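Local coordinates for Lactamase_B domain-containing protein (Pontibacter korlensis, PDB 6XFR) that probably hydrolyses the amide bond of beta-lactam antibiotics with zinc as cofactor, as a class B1 metallo-beta-lactamase, at residues T11-S14 / S15-I19; P76-W79 / H80-L84; V97-E101 / L102-L106. All blocks are in the same frame, centred on the assembly; numbering follows the deposited sequence.

Interaction 1 of 3, residues T11-S14 / S15-I19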
ATOM      1  N   THR B  11       6.449   6.894   3.691  1.00 36.22           N
ATOM      2  CA  THR B  11       5.182   6.419   4.238  1.00 45.62           C
ATOM      3  C   THR B  11       5.386   5.150   5.054  1.00 37.24           C
ATOM      4  O   THR B  11       6.177   4.282   4.680  1.00 33.91           O
ATOM      5  CB  THR B  11       4.146   6.185   3.123  1.00 52.07           C
ATOM      6  OG1 THR B  11       4.793   5.610   1.981  1.00 60.60           O
ATOM      7  CG2 THR B  11       3.488   7.498   2.722  1.00 54.59           C
ATOM      8  N   LYS B  12       4.621   5.037   6.140  1.00 34.23           N
ATOM      9  CA  LYS B  12       4.723   3.919   7.066  1.00 24.62           C
ATOM     10  C   LYS B  12       3.760   2.813   6.638  1.00 29.39           C
ATOM     11  O   LYS B  12       2.598   3.081   6.333  1.00 27.93           O
ATOM     12  CB  LYS B  12       4.403   4.395   8.481  1.00 26.07           C
ATOM     13  CG  LYS B  12       5.402   3.949   9.510  1.00 26.71           C
ATOM     14  CD  LYS B  12       5.000   4.342  10.929  1.00 26.73           C
ATOM     15  CE  LYS B  12       5.672   3.387  11.917  1.00 26.04           C
ATOM     16  NZ  LYS B  12       5.373   3.780  13.336  1.00 35.96           N
ATOM     17  N   ILE B  13       4.225   1.567   6.604  1.00 24.26           N
ATOM     18  CA  ILE B  13       3.321   0.474   6.275  1.00 25.88           C
ATOM     19  C   ILE B  13       3.151  -0.547   7.400  1.00 27.01           C
ATOM     20  O   ILE B  13       2.156  -1.285   7.391  1.00 29.57           O
ATOM     21  CB  ILE B  13       3.739  -0.232   4.967  1.00 33.75           C
ATOM     22  CG1 ILE B  13       5.128  -0.891   5.045  1.00 23.44           C
ATOM     23  CG2 ILE B  13       3.656   0.718   3.769  1.00 25.13           C
ATOM     24  CD1 ILE B  13       5.390  -1.703   3.781  1.00 23.79           C
ATOM     25  N   SER B  14       4.096  -0.655   8.332  1.00 35.78           N
ATOM     26  CA  SER B  14       4.087  -1.561   9.475  1.00 27.34           C
ATOM     27  C   SER B  14       4.623  -0.760  10.647  1.00 26.72           C
ATOM     28  O   SER B  14       5.158   0.331  10.466  1.00 29.36           O
ATOM     29  CB  SER B  14       4.947  -2.800   9.191  1.00 28.64           C
ATOM     30  OG  SER B  14       4.633  -3.867  10.061  1.00 36.46           O
ATOM     31  N   SER B  15       4.511  -1.286  11.857  1.00 28.53           N
ATOM     32  CA  SER B  15       4.889  -0.446  12.985  1.00 28.56           C
ATOM     33  C   SER B  15       6.368  -0.051  12.956  1.00 32.25           C
ATOM     34  O   SER B  15       6.709   1.001  13.499  1.00 30.88           O
ATOM     35  CB  SER B  15       4.486  -1.102  14.313  1.00 32.32           C
ATOM     36  OG  SER B  15       5.467  -1.965  14.825  1.00 42.08           O
ATOM     37  N   LYS B  16       7.239  -0.816  12.274  1.00 36.77           N
ATOM     38  CA  LYS B  16       8.672  -0.516  12.191  1.00 29.64           C
ATOM     39  C   LYS B  16       9.211  -0.425  10.756  1.00 26.76           C
ATOM     40  O   LYS B  16      10.437  -0.428  10.564  1.00 26.89           O
ATOM     41  CB  LYS B  16       9.484  -1.579  12.947  1.00 33.56           C
ATOM     42  CG  LYS B  16       9.257  -1.650  14.448  1.00 37.32           C
ATOM     43  CD  LYS B  16       9.543  -0.337  15.112  1.00 41.20           C
ATOM     44  CE  LYS B  16       9.470  -0.484  16.618  1.00 49.56           C
ATOM     45  NZ  LYS B  16       9.003   0.799  17.224  1.00 51.34           N
ATOM     46  N   VAL B  17       8.345  -0.346   9.742  1.00 29.36           N
ATOM     47  CA  VAL B  17       8.748  -0.361   8.332  1.00 23.80           C
ATOM     48  C   VAL B  17       8.156   0.860   7.635  1.00 23.49           C
ATOM     49  O   VAL B  17       6.963   1.162   7.788  1.00 26.59           O
ATOM     50  CB  VAL B  17       8.305  -1.644   7.602  1.00 24.62           C
ATOM     51  CG1 VAL B  17       8.797  -1.654   6.130  1.00 20.71           C
ATOM     52  CG2 VAL B  17       8.714  -2.893   8.380  1.00 23.09           C
ATOM     53  N   TRP B  18       9.001   1.574   6.909  1.00 20.58           N
ATOM     54  CA  TRP B  18       8.619   2.683   6.060  1.00 21.28           C
ATOM     55  C   TRP B  18       9.013   2.397   4.619  1.00 25.70           C
ATOM     56  O   TRP B  18       9.916   1.612   4.348  1.00 34.85           O
ATOM     57  CB  TRP B  18       9.293   3.977   6.498  1.00 20.58           C
ATOM     58  CG  TRP B  18       8.799   4.575   7.794  1.00 26.17           C
ATOM     59  CD1 TRP B  18       7.950   5.647   7.937  1.00 25.94           C
ATOM     60  CD2 TRP B  18       9.177   4.191   9.129  1.00 31.32           C
ATOM     61  NE1 TRP B  18       7.769   5.939   9.271  1.00 25.43           N
ATOM     62  CE2 TRP B  18       8.511   5.065  10.024  1.00 32.24           C
ATOM     63  CE3 TRP B  18      10.000   3.187   9.657  1.00 34.00           C
ATOM     64  CZ2 TRP B  18       8.632   4.952  11.419  1.00 32.10           C
ATOM     65  CZ3 TRP B  18      10.121   3.089  11.054  1.00 36.58           C
ATOM     66  CH2 TRP B  18       9.433   3.964  11.908  1.00 33.02           C
ATOM     67  N   ILE B  19       8.350   3.074   3.689  1.00 31.28           N
ATOM     68  CA  ILE B  19       8.772   3.103   2.299  1.00 29.25           C
ATOM     69  C   ILE B  19       9.193   4.525   2.002  1.00 30.20           C
ATOM     70  O   ILE B  19       8.411   5.454   2.223  1.00 32.81           O
ATOM     71  CB  ILE B  19       7.668   2.652   1.336  1.00 29.42           C
ATOM     72  CG1 ILE B  19       7.421   1.142   1.483  1.00 34.30           C
ATOM     73  CG2 ILE B  19       8.059   2.970  -0.094  1.00 23.82           C
ATOM     74  CD1 ILE B  19       6.059   0.705   0.988  1.00 34.18           C
TER
HETATM   75  O   HOH W   1       6.816  -3.213  12.148  1.00 22.53           O
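Thr11 and Ile19 face each other as an antiparallel hydrogen-bonded pair, Ile19 N giving 2.7 Å to Thr11 O and Thr11 N returning 2.8 Å to Ile19 O, and the chain between them doubles back through a type I turn from Ser14 to Val17. One step on, Lys12 and Trp18 form a non-hydrogen-bonded pair and share a face of the sheet. Here the lysine chain, extended beyond CG, runs alongside the indole: CG sits over the five-membered ring, 3.3 Å from its centroid, in a CH-pi contact, and CE carries on past CZ2. Trp62 meets the same tryptophan edge-to-face. Ile13, with CG1 wedged between its backbone N and carbonyl carbon (chi1 62°), sets CG1 3.9 Å from Val17 CG1 and lays CG2 against Ile19 CD1, 3.7 Å away. At the turn, water 1 links the hydroxyls of Ser14 and Ser15; Ser14 OG also bonds Asp207 of the second subunit. Ile13 N donates to Val17 O at 3.0 Å, and Ser14 N reaches that oxygen only weakly, at 3.4 Å. Two residues thus oppose one, a classic beta bulge in the hairpin of strands 8-14 and 17-25, at the rim of the first sheet of the metallo-beta-lactamase fold.

Interaction 2 of 3, residues P76-W79 / H80-L84. With ZN (zinc ion), chain N; ZN (zinc ion), chain O; SO4 (sulfate ion), chain X.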
ATOM      1  N   PRO B  76      21.899  -1.840  -0.999  1.00 36.53           N
ATOM      2  CA  PRO B  76      21.333  -1.676  -2.342  1.00 36.68           C
ATOM      3  C   PRO B  76      20.975  -3.025  -2.914  1.00 32.55           C
ATOM      4  O   PRO B  76      21.581  -4.039  -2.568  1.00 26.81           O
ATOM      5  CB  PRO B  76      22.459  -1.014  -3.140  1.00 43.66           C
ATOM      6  CG  PRO B  76      23.299  -0.348  -2.103  1.00 49.18           C
ATOM      7  CD  PRO B  76      23.245  -1.261  -0.897  1.00 38.99           C
ATOM      8  N   THR B  77      19.927  -3.039  -3.738  1.00 37.39           N
ATOM      9  CA  THR B  77      19.434  -4.276  -4.330  1.00 41.83           C
ATOM     10  C   THR B  77      19.972  -4.551  -5.736  1.00 40.17           C
ATOM     11  O   THR B  77      19.738  -5.641  -6.268  1.00 31.50           O
ATOM     12  CB  THR B  77      17.907  -4.269  -4.348  1.00 40.57           C
ATOM     13  OG1 THR B  77      17.430  -3.230  -5.219  1.00 40.25           O
ATOM     14  CG2 THR B  77      17.366  -4.088  -2.935  1.00 37.42           C
ATOM     15  N   HIS B  78      20.638  -3.591  -6.365  1.00 41.61           N
ATOM     16  CA  HIS B  78      21.395  -3.834  -7.588  1.00 38.04           C
ATOM     17  C   HIS B  78      22.113  -2.531  -7.928  1.00 36.44           C
ATOM     18  O   HIS B  78      22.053  -1.558  -7.167  1.00 30.12           O
ATOM     19  CB  HIS B  78      20.499  -4.402  -8.696  1.00 32.33           C
ATOM     20  CG  HIS B  78      19.547  -3.425  -9.302  1.00 33.87           C
ATOM     21  ND1 HIS B  78      18.576  -2.779  -8.574  1.00 35.40           N
ATOM     22  CD2 HIS B  78      19.382  -3.033 -10.585  1.00 39.65           C
ATOM     23  CE1 HIS B  78      17.877  -2.001  -9.381  1.00 34.63           C
ATOM     24  NE2 HIS B  78      18.340  -2.143 -10.605  1.00 43.00           N
ATOM     25  N   TRP B  79      22.835  -2.524  -9.054  1.00 40.84           N
ATOM     26  CA  TRP B  79      23.848  -1.486  -9.248  1.00 44.85           C
ATOM     27  C   TRP B  79      23.320  -0.179  -9.826  1.00 44.27           C
ATOM     28  O   TRP B  79      24.052   0.816  -9.799  1.00 48.33           O
ATOM     29  CB  TRP B  79      24.979  -1.993 -10.152  1.00 42.96           C
ATOM     30  CG  TRP B  79      24.605  -2.348 -11.563  1.00 44.23           C
ATOM     31  CD1 TRP B  79      24.186  -3.568 -12.023  1.00 44.26           C
ATOM     32  CD2 TRP B  79      24.671  -1.494 -12.708  1.00 50.83           C
ATOM     33  NE1 TRP B  79      23.986  -3.526 -13.386  1.00 42.33           N
ATOM     34  CE2 TRP B  79      24.270  -2.264 -13.832  1.00 48.37           C
ATOM     35  CE3 TRP B  79      25.036  -0.151 -12.900  1.00 54.21           C
ATOM     36  CZ2 TRP B  79      24.215  -1.734 -15.126  1.00 47.92           C
ATOM     37  CZ3 TRP B  79      24.983   0.374 -14.190  1.00 56.39           C
ATOM     38  CH2 TRP B  79      24.572  -0.419 -15.285  1.00 49.82           C
ATOM     39  N   HIS B  80      22.059  -0.125 -10.248  1.00 37.25           N
ATOM     40  CA  HIS B  80      21.559   1.055 -10.931  1.00 40.01           C
ATOM     41  C   HIS B  80      21.380   2.241  -9.979  1.00 41.57           C
ATOM     42  O   HIS B  80      21.214   2.095  -8.760  1.00 36.32           O
ATOM     43  CB  HIS B  80      20.238   0.734 -11.618  1.00 40.05           C
ATOM     44  CG  HIS B  80      20.381   0.048 -12.938  1.00 42.31           C
ATOM     45  ND1 HIS B  80      19.379  -0.731 -13.478  1.00 42.55           N
ATOM     46  CD2 HIS B  80      21.393   0.030 -13.834  1.00 47.72           C
ATOM     47  CE1 HIS B  80      19.768  -1.200 -14.651  1.00 49.22           C
ATOM     48  NE2 HIS B  80      20.987  -0.755 -14.891  1.00 50.63           N
ATOM     49  N   ASP B  81      21.362   3.435 -10.579  1.00 46.06           N
ATOM     50  CA  ASP B  81      21.368   4.671  -9.804  1.00 49.75           C
ATOM     51  C   ASP B  81      20.138   4.780  -8.910  1.00 47.81           C
ATOM     52  O   ASP B  81      20.228   5.291  -7.786  1.00 42.39           O
ATOM     53  CB  ASP B  81      21.469   5.879 -10.740  1.00 57.69           C
ATOM     54  CG  ASP B  81      22.926   6.310 -11.023  1.00 62.90           C
ATOM     55  OD1 ASP B  81      23.114   7.249 -11.826  1.00 67.64           O
ATOM     56  OD2 ASP B  81      23.879   5.721 -10.460  1.00 62.73           O
ATOM     57  N   ASP B  82      18.978   4.291  -9.382  1.00 58.19           N
ATOM     58  CA  ASP B  82      17.727   4.424  -8.622  1.00 47.33           C
ATOM     59  C   ASP B  82      17.740   3.617  -7.331  1.00 43.95           C
ATOM     60  O   ASP B  82      17.057   4.005  -6.385  1.00 56.97           O
ATOM     61  CB  ASP B  82      16.500   4.060  -9.492  1.00 42.81           C
ATOM     62  CG  ASP B  82      16.385   2.559  -9.820  1.00 46.77           C
ATOM     63  OD1 ASP B  82      17.406   1.864  -9.964  1.00 52.46           O
ATOM     64  OD2 ASP B  82      15.255   2.063  -9.995  1.00 46.45           O
ATOM     65  N   LYS B  83      18.533   2.551  -7.238  1.00 40.60           N
ATOM     66  CA  LYS B  83      18.668   1.816  -5.984  1.00 42.32           C
ATOM     67  C   LYS B  83      20.007   2.022  -5.286  1.00 49.73           C
ATOM     68  O   LYS B  83      20.147   1.607  -4.127  1.00 42.84           O
ATOM     69  CB  LYS B  83      18.455   0.303  -6.205  1.00 37.36           C
ATOM     70  CG  LYS B  83      17.200  -0.060  -7.056  1.00 40.02           C
ATOM     71  CD  LYS B  83      15.869  -0.035  -6.290  1.00 29.03           C
ATOM     72  CE  LYS B  83      15.260   1.376  -6.324  1.00 41.62           C
ATOM     73  NZ  LYS B  83      13.978   1.606  -5.595  1.00 47.97           N
ATOM     74  N   LEU B  84      20.983   2.686  -5.923  1.00 55.79           N
ATOM     75  CA  LEU B  84      22.321   2.775  -5.335  1.00 53.51           C
ATOM     76  C   LEU B  84      23.031   4.109  -5.560  1.00 56.65           C
ATOM     77  O   LEU B  84      24.105   4.309  -4.983  1.00 46.18           O
ATOM     78  CB  LEU B  84      23.188   1.637  -5.905  1.00 50.59           C
ATOM     79  CG  LEU B  84      24.702   1.678  -5.841  1.00 51.32           C
ATOM     80  CD1 LEU B  84      25.192   1.126  -4.506  1.00 50.88           C
ATOM     81  CD2 LEU B  84      25.244   0.888  -7.004  1.00 49.45           C
TER
HETATM   82 ZN    ZN N 302      17.530  -0.975 -12.261  1.00 44.98          ZN
HETATM   83 ZN    ZN O 303      14.350   0.692 -11.520  1.00 58.41          ZN
HETATM   84  S   SO4 X 312      17.505   3.610 -13.653  1.00110.46           S
HETATM   85  O1  SO4 X 312      16.908   2.464 -12.957  1.00110.40           O
HETATM   86  O2  SO4 X 312      16.423   4.294 -14.384  1.00110.90           O
HETATM   87  O3  SO4 X 312      18.534   3.129 -14.570  1.00111.65           O
HETATM   88  O4  SO4 X 312      18.175   4.529 -12.731  1.00104.87           O
HETATM   89  O   HOH W   2      13.285  -0.023 -13.441  1.00 24.48           O
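The zinc-binding loop of the metallo-beta-lactamase, His-Trp-His-Asp-Asp in this chain, brings His78 and His80 onto one zinc ion and Asp82 onto the other. His78 NE2 and His80 ND1 each lie 2.2 Å from the first metal, and His141 completes that site. The two imidazoles use different nitrogens and meet obliquely, their planes at 73°. In His80 chi1 (-81°) swings the ring beside the backbone N, and its rotation about CB-CG then presents ND1 to the metal, while NE2 on the far side of the ring is held by Asp175, a second-shell carboxylate that would fix the ring's rotation.

Trp79 lies between the two ligands in sequence, and its indole receives the edge of the His80 ring on one face: His80 NE2 comes 3.4 Å from Trp79 CZ2, and the planes make 59°. His78, His80 and Asp82 make up the HxHxD signature of the superfamily, set on the loop that follows strand 71-75, with His80 as N-cap of helix 81-84. From the first turn of that helix Asp82 OD2 binds the second zinc ion at 2.2 Å, a site shared with Cys160, His202 and water 2. A sulfate, probably a crystallisation additive, lies beside the metals, with O3 over a face of His80 and O4 taking a weak bond from Asp82 N.

Lys83 bends away at chi2 and chi3, and its NZ makes a salt bridge with Asp48 as well as hydrogen bonds to Ser33 and Ser201. Behind the ligands the packing turns apolar, where Leu84 CD1 reaches Pro76 CG at 3.4 Å and Leu84 CD2 lies 4.3 Å from Trp79 CB.

Interaction 3 of 3, residues V97-E101 / L102-L106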
ATOM      1  N   VAL B  97      27.801   0.539   3.420  1.00 37.59           N
ATOM      2  CA  VAL B  97      27.012   0.040   2.300  1.00 41.60           C
ATOM      3  C   VAL B  97      27.481  -1.368   1.993  1.00 38.75           C
ATOM      4  O   VAL B  97      28.688  -1.632   1.931  1.00 48.40           O
ATOM      5  CB  VAL B  97      27.159   0.922   1.049  1.00 47.86           C
ATOM      6  CG1 VAL B  97      26.288   0.370  -0.041  1.00 47.79           C
ATOM      7  CG2 VAL B  97      26.839   2.384   1.353  1.00 47.26           C
ATOM      8  N   VAL B  98      26.534  -2.269   1.777  1.00 28.00           N
ATOM      9  CA  VAL B  98      26.822  -3.690   1.653  1.00 26.70           C
ATOM     10  C   VAL B  98      26.019  -4.252   0.499  1.00 26.60           C
ATOM     11  O   VAL B  98      24.800  -4.054   0.438  1.00 25.61           O
ATOM     12  CB  VAL B  98      26.474  -4.427   2.966  1.00 31.64           C
ATOM     13  CG1 VAL B  98      26.654  -5.924   2.819  1.00 36.13           C
ATOM     14  CG2 VAL B  98      27.339  -3.891   4.116  1.00 30.29           C
ATOM     15  N   THR B  99      26.682  -5.004  -0.386  1.00 25.08           N
ATOM     16  CA  THR B  99      26.018  -5.496  -1.585  1.00 25.32           C
ATOM     17  C   THR B  99      26.441  -6.943  -1.842  1.00 26.33           C
ATOM     18  O   THR B  99      27.280  -7.509  -1.142  1.00 33.71           O
ATOM     19  CB  THR B  99      26.296  -4.570  -2.797  1.00 31.42           C
ATOM     20  OG1 THR B  99      27.615  -4.777  -3.291  1.00 38.22           O
ATOM     21  CG2 THR B  99      26.173  -3.100  -2.432  1.00 30.09           C
ATOM     22  N   SER B 100      25.826  -7.561  -2.835  1.00 26.85           N
ATOM     23  CA  SER B 100      26.335  -8.825  -3.335  1.00 28.56           C
ATOM     24  C   SER B 100      27.667  -8.601  -4.050  1.00 35.87           C
ATOM     25  O   SER B 100      28.029  -7.473  -4.402  1.00 32.25           O
ATOM     26  CB  SER B 100      25.317  -9.487  -4.271  1.00 33.15           C
ATOM     27  OG  SER B 100      25.224  -8.812  -5.513  1.00 38.73           O
ATOM     28  N   GLU B 101      28.419  -9.695  -4.225  1.00 38.94           N
ATOM     29  CA  GLU B 101      29.699  -9.616  -4.924  1.00 44.66           C
ATOM     30  C   GLU B 101      29.511  -9.084  -6.332  1.00 42.49           C
ATOM     31  O   GLU B 101      30.223  -8.174  -6.759  1.00 36.75           O
ATOM     32  CB  GLU B 101      30.373 -10.990  -4.985  1.00 46.15           C
ATOM     33  CG  GLU B 101      31.679 -11.078  -4.280  1.00 58.22           C
ATOM     34  CD  GLU B 101      32.419 -12.403  -4.548  1.00 80.90           C
ATOM     35  OE1 GLU B 101      32.702 -12.716  -5.734  1.00 87.24           O
ATOM     36  OE2 GLU B 101      32.741 -13.126  -3.572  1.00 87.59           O
ATOM     37  N   LEU B 102      28.523  -9.613  -7.064  1.00 47.52           N
ATOM     38  CA  LEU B 102      28.413  -9.178  -8.449  1.00 54.60           C
ATOM     39  C   LEU B 102      27.811  -7.784  -8.555  1.00 48.76           C
ATOM     40  O   LEU B 102      28.154  -7.041  -9.483  1.00 45.21           O
ATOM     41  CB  LEU B 102      27.604 -10.166  -9.290  1.00 58.53           C
ATOM     42  CG  LEU B 102      27.398  -9.628 -10.714  1.00 70.89           C
ATOM     43  CD1 LEU B 102      28.722  -9.261 -11.363  1.00 81.64           C
ATOM     44  CD2 LEU B 102      26.668 -10.621 -11.597  1.00 73.71           C
ATOM     45  N   THR B 103      26.977  -7.371  -7.598  1.00 33.63           N
ATOM     46  CA  THR B 103      26.577  -5.976  -7.619  1.00 35.25           C
ATOM     47  C   THR B 103      27.802  -5.076  -7.496  1.00 39.48           C
ATOM     48  O   THR B 103      27.930  -4.087  -8.229  1.00 43.71           O
ATOM     49  CB  THR B 103      25.579  -5.676  -6.497  1.00 43.26           C
ATOM     50  OG1 THR B 103      24.283  -6.240  -6.798  1.00 43.79           O
ATOM     51  CG2 THR B 103      25.446  -4.171  -6.310  1.00 41.52           C
ATOM     52  N   ALA B 104      28.768  -5.457  -6.650  1.00 33.88           N
ATOM     53  CA  ALA B 104      29.999  -4.678  -6.541  1.00 35.33           C
ATOM     54  C   ALA B 104      30.782  -4.699  -7.852  1.00 46.54           C
ATOM     55  O   ALA B 104      31.386  -3.693  -8.249  1.00 44.96           O
ATOM     56  CB  ALA B 104      30.835  -5.198  -5.377  1.00 34.94           C
ATOM     57  N   ILE B 105      30.792  -5.847  -8.535  1.00 46.25           N
ATOM     58  CA  ILE B 105      31.504  -5.954  -9.801  1.00 43.07           C
ATOM     59  C   ILE B 105      30.883  -5.024 -10.840  1.00 50.25           C
ATOM     60  O   ILE B 105      31.587  -4.232 -11.489  1.00 54.08           O
ATOM     61  CB  ILE B 105      31.532  -7.417 -10.291  1.00 46.91           C
ATOM     62  CG1 ILE B 105      32.255  -8.335  -9.281  1.00 46.43           C
ATOM     63  CG2 ILE B 105      32.221  -7.517 -11.682  1.00 49.51           C
ATOM     64  CD1 ILE B 105      32.205  -9.853  -9.626  1.00 45.27           C
ATOM     65  N   LEU B 106      29.546  -5.084 -10.992  1.00 42.25           N
ATOM     66  CA  LEU B 106      28.867  -4.280 -12.012  1.00 43.65           C
ATOM     67  C   LEU B 106      28.958  -2.789 -11.701  1.00 43.70           C
ATOM     68  O   LEU B 106      29.078  -1.963 -12.614  1.00 46.35           O
ATOM     69  CB  LEU B 106      27.415  -4.725 -12.146  1.00 42.17           C
ATOM     70  CG  LEU B 106      27.258  -6.140 -12.692  1.00 43.08           C
ATOM     71  CD1 LEU B 106      25.847  -6.712 -12.478  1.00 41.28           C
ATOM     72  CD2 LEU B 106      27.649  -6.125 -14.133  1.00 46.78           C
TER
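Thr103 and Ala104 fold back onto Thr99 and Ser100 where strand 98-100 runs into helix 101-109, the first corner of the beta-alpha-beta unit that ends in strand 117-119. The short axes of strand and helix stand at 95°, and Ser100 is the N-cap residue.

Leu102 opens the second segment with its CB directed away from the strand, while its carbonyl oxygen takes the N-H of Leu106 in an ordinary helical bond. Thr103 turns inward and points its methyl and its hydroxyl at different neighbours. Its methyl CG2, anti to the backbone N (chi1 of OG1 -73°), rests 3.6 Å from Thr99 CB; its hydroxyl accepts a hydrogen bond from Ser100 OG at 3.0 Å and bonds Asp144 as well. That pairing joins the cap's hydroxyl to a residue inside the helix, and Thr103 OG1 is gripped twice in a buried place. Ala104 N follows, donating to Ser100 O at 3.1 Å as the helix's first turn closes. The same oxygen takes Thr99 OG1 at 2.9 Å, and the two donors reach it from opposite faces of the carbonyl plane, so it is held from both sides.

Ile105 N then gives its hydrogen to Glu101 O at 3.0 Å, with the donor lying in the carbonyl plane.

How the interactions relate
Interactions 2 and 3 are neighbours, their centres about 10 Å apart, and they touch where Trp79 CD1 packs on Leu106 CB at 3.4 Å and Pro76 on the strand at Val97 to Thr99. Interaction 1 lies away from both, at the rim of the first sheet, its centre about 21 Å from that of interaction 2, and across the chain's centre from interaction 3. The chemistry follows place. Residues 76-84 are mostly buried and rest on metal bonds and ring contacts, with no hydrogen bond between their two segments. The other two are only partly buried: 97-106 relies on its helix's first backbone bonds and a hydroxyl pair beside the N-cap; 11-19 on backbone pairing, and it alone touches the second subunit.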